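Local structure of protein Ta0487 (Thermoplasma acidophilum, 3KBQ) at residues B[41-46]-B[53-58]. The protein is of unknown function but belongs to the CinA family, and the part described here is its probable molybdopterin-binding domain. Numbering follows the deposited sequence.
Sequences RGFVVM and GWAFRV
Phe43, Val58 and Ala55 bury the most surface where strand 41-45 lies against helix 53-58, the segment axes running nearly antiparallel (170°) and 9.0 Å apart at their closest. Phe43 CD1 lies 3.7 Å from Trp54 CH2, and Phe43 CZ 3.8 Å from Val58 CG1. With planes at 83° and centroids 5.6 Å apart, the two aromatics form an offset edge-to-face pair in which Phe43 supplies the edge. Trp54 reaches the strand because its CG is anti to the backbone N (chi1 169°), and the in-plane edge of its indole meets Val45 CG1, 3.9 Å from Trp54 CZ3. Ala55 points its CB at the strand where CA atoms come closest (Phe43 CA to Ala55 CA, 6.3 Å); this CB lies 4.0 Å from Phe43 CB and against Val45 CG1, while the Ala55 carbonyl O stands over the centre of one Phe43 face. A leucine in place of Phe43 would probably leave the Trp54 face without its aromatic edge and Val58 CG1 less covered. No hydrogen bond crosses, so apolar packing carries the contact. Arg41 NH1 lies 3.4 Å from Val58 CG1, near the guanidinium plane, but Arg41 NE is salt-bridged to Glu51 of the second subunit. Strand 38-45 and helix 49-62 begin a beta-alpha-beta crossover to strand 65-69 over parallel strand 5-11, which Phe43 and Val45 touch; strand 38-45 also continues the sheet antiparallel into the second subunit.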
loop_
_atom_site.group_PDB
_atom_site.type_symbol
_atom_site.label_atom_id
_atom_site.label_comp_id
_atom_site.label_asym_id
_atom_site.label_seq_id
_atom_site.Cartn_x
_atom_site.Cartn_y
_atom_site.Cartn_z
ATOM N N ARG B 41 8.013 2.575 -2.151
ATOM C CA ARG B 41 6.614 2.788 -1.747
ATOM C C ARG B 41 5.821 1.572 -2.132
ATOM O O ARG B 41 6.147 0.914 -3.153
ATOM C CB ARG B 41 5.995 4.005 -2.454
ATOM C CG ARG B 41 6.593 5.341 -2.013
ATOM C CD ARG B 41 5.848 6.463 -2.678
ATOM N NE ARG B 41 6.491 7.717 -2.362
ATOM C CZ ARG B 41 6.146 8.881 -2.909
ATOM N NH1 ARG B 41 5.125 8.928 -3.770
ATOM N NH2 ARG B 41 6.803 9.990 -2.572
ATOM N N GLY B 42 4.762 1.302 -1.354
ATOM C CA GLY B 42 3.788 0.222 -1.640
ATOM C C GLY B 42 2.431 0.904 -1.788
ATOM O O GLY B 42 2.134 1.911 -1.095
ATOM N N PHE B 43 1.633 0.441 -2.739
ATOM C CA PHE B 43 0.312 1.025 -2.985
ATOM C C PHE B 43 -0.689 -0.114 -2.963
ATOM O O PHE B 43 -0.420 -1.201 -3.503
ATOM C CB PHE B 43 0.257 1.659 -4.379
ATOM C CG PHE B 43 1.295 2.695 -4.613
ATOM C CD1 PHE B 43 1.005 4.017 -4.392
ATOM C CD2 PHE B 43 2.586 2.323 -5.073
ATOM C CE1 PHE B 43 1.998 5.014 -4.622
ATOM C CE2 PHE B 43 3.551 3.254 -5.305
ATOM C CZ PHE B 43 3.268 4.635 -5.077
ATOM N N VAL B 44 -1.820 0.115 -2.330
ATOM C CA VAL B 44 -2.926 -0.830 -2.417
ATOM C C VAL B 44 -4.108 -0.043 -2.929
ATOM O O VAL B 44 -4.502 0.986 -2.369
ATOM C CB VAL B 44 -3.256 -1.504 -1.074
ATOM C CG1 VAL B 44 -4.284 -2.627 -1.303
ATOM C CG2 VAL B 44 -1.959 -2.069 -0.419
ATOM N N VAL B 45 -4.690 -0.548 -4.004
ATOM C CA VAL B 45 -5.793 0.134 -4.610
ATOM C C VAL B 45 -6.944 -0.824 -4.945
ATOM O O VAL B 45 -6.757 -2.025 -5.060
ATOM C CB VAL B 45 -5.378 0.896 -5.881
ATOM C CG1 VAL B 45 -4.390 2.069 -5.514
ATOM C CG2 VAL B 45 -4.835 -0.078 -6.988
ATOM N N MET B 46 -8.118 -0.237 -5.122
ATOM C CA MET B 46 -9.346 -0.959 -5.493
ATOM C C MET B 46 -9.302 -1.390 -6.942
ATOM O O MET B 46 -8.525 -0.834 -7.764
ATOM C CB MET B 46 -10.572 -0.009 -5.331
ATOM C CG MET B 46 -10.913 0.321 -3.828
ATOM S SD MET B 46 -12.383 1.429 -3.572
ATOM C CE MET B 46 -11.879 2.745 -4.531
ATOM N N GLY B 53 -4.697 3.464 -12.319
ATOM C CA GLY B 53 -3.898 4.383 -13.118
ATOM C C GLY B 53 -3.052 5.306 -12.218
ATOM O O GLY B 53 -1.865 5.583 -12.531
ATOM N N TRP B 54 -3.697 5.823 -11.159
ATOM C CA TRP B 54 -3.036 6.652 -10.147
ATOM C C TRP B 54 -1.788 5.949 -9.570
ATOM O O TRP B 54 -0.721 6.533 -9.542
ATOM C CB TRP B 54 -4.013 7.163 -9.047
ATOM C CG TRP B 54 -3.286 7.778 -7.900
ATOM C CD1 TRP B 54 -2.766 9.088 -7.821
ATOM C CD2 TRP B 54 -2.885 7.115 -6.700
ATOM N NE1 TRP B 54 -2.084 9.224 -6.623
ATOM C CE2 TRP B 54 -2.148 8.045 -5.923
ATOM C CE3 TRP B 54 -3.074 5.811 -6.206
ATOM C CZ2 TRP B 54 -1.603 7.713 -4.666
ATOM C CZ3 TRP B 54 -2.553 5.485 -4.938
ATOM C CH2 TRP B 54 -1.823 6.449 -4.188
ATOM N N ALA B 55 -1.944 4.702 -9.143
ATOM C CA ALA B 55 -0.886 3.969 -8.451
ATOM C C ALA B 55 0.300 3.762 -9.407
ATOM O O ALA B 55 1.440 4.046 -9.050
ATOM C CB ALA B 55 -1.427 2.633 -7.927
ATOM N N PHE B 56 0.026 3.360 -10.643
ATOM C CA PHE B 56 1.123 3.141 -11.600
ATOM C C PHE B 56 1.861 4.446 -11.871
ATOM O O PHE B 56 3.075 4.455 -11.920
ATOM C CB PHE B 56 0.638 2.520 -12.954
ATOM C CG PHE B 56 0.480 1.015 -12.921
ATOM C CD1 PHE B 56 1.594 0.174 -12.848
ATOM C CD2 PHE B 56 -0.795 0.437 -12.964
ATOM C CE1 PHE B 56 1.449 -1.190 -12.788
ATOM C CE2 PHE B 56 -0.952 -0.961 -12.924
ATOM C CZ PHE B 56 0.164 -1.780 -12.845
ATOM N N ARG B 57 1.138 5.540 -12.073
ATOM C CA ARG B 57 1.794 6.820 -12.337
ATOM C C ARG B 57 2.698 7.316 -11.192
ATOM O O ARG B 57 3.855 7.697 -11.401
ATOM C CB ARG B 57 0.749 7.903 -12.661
ATOM C CG ARG B 57 -0.025 7.664 -13.979
ATOM C CD ARG B 57 0.939 7.287 -15.102
ATOM N NE ARG B 57 1.929 8.337 -15.360
ATOM C CZ ARG B 57 1.850 9.170 -16.385
ATOM N NH1 ARG B 57 0.810 9.072 -17.205
ATOM N NH2 ARG B 57 2.803 10.098 -16.598
ATOM N N VAL B 58 2.158 7.330 -9.991
ATOM C CA VAL B 58 3.001 7.618 -8.835
ATOM C C VAL B 58 4.191 6.641 -8.685
ATOM O O VAL B 58 5.325 7.108 -8.493
ATOM C CB VAL B 58 2.197 7.735 -7.550
ATOM C CG1 VAL B 58 3.085 8.192 -6.437
ATOM C CG2 VAL B 58 1.128 8.841 -7.779
#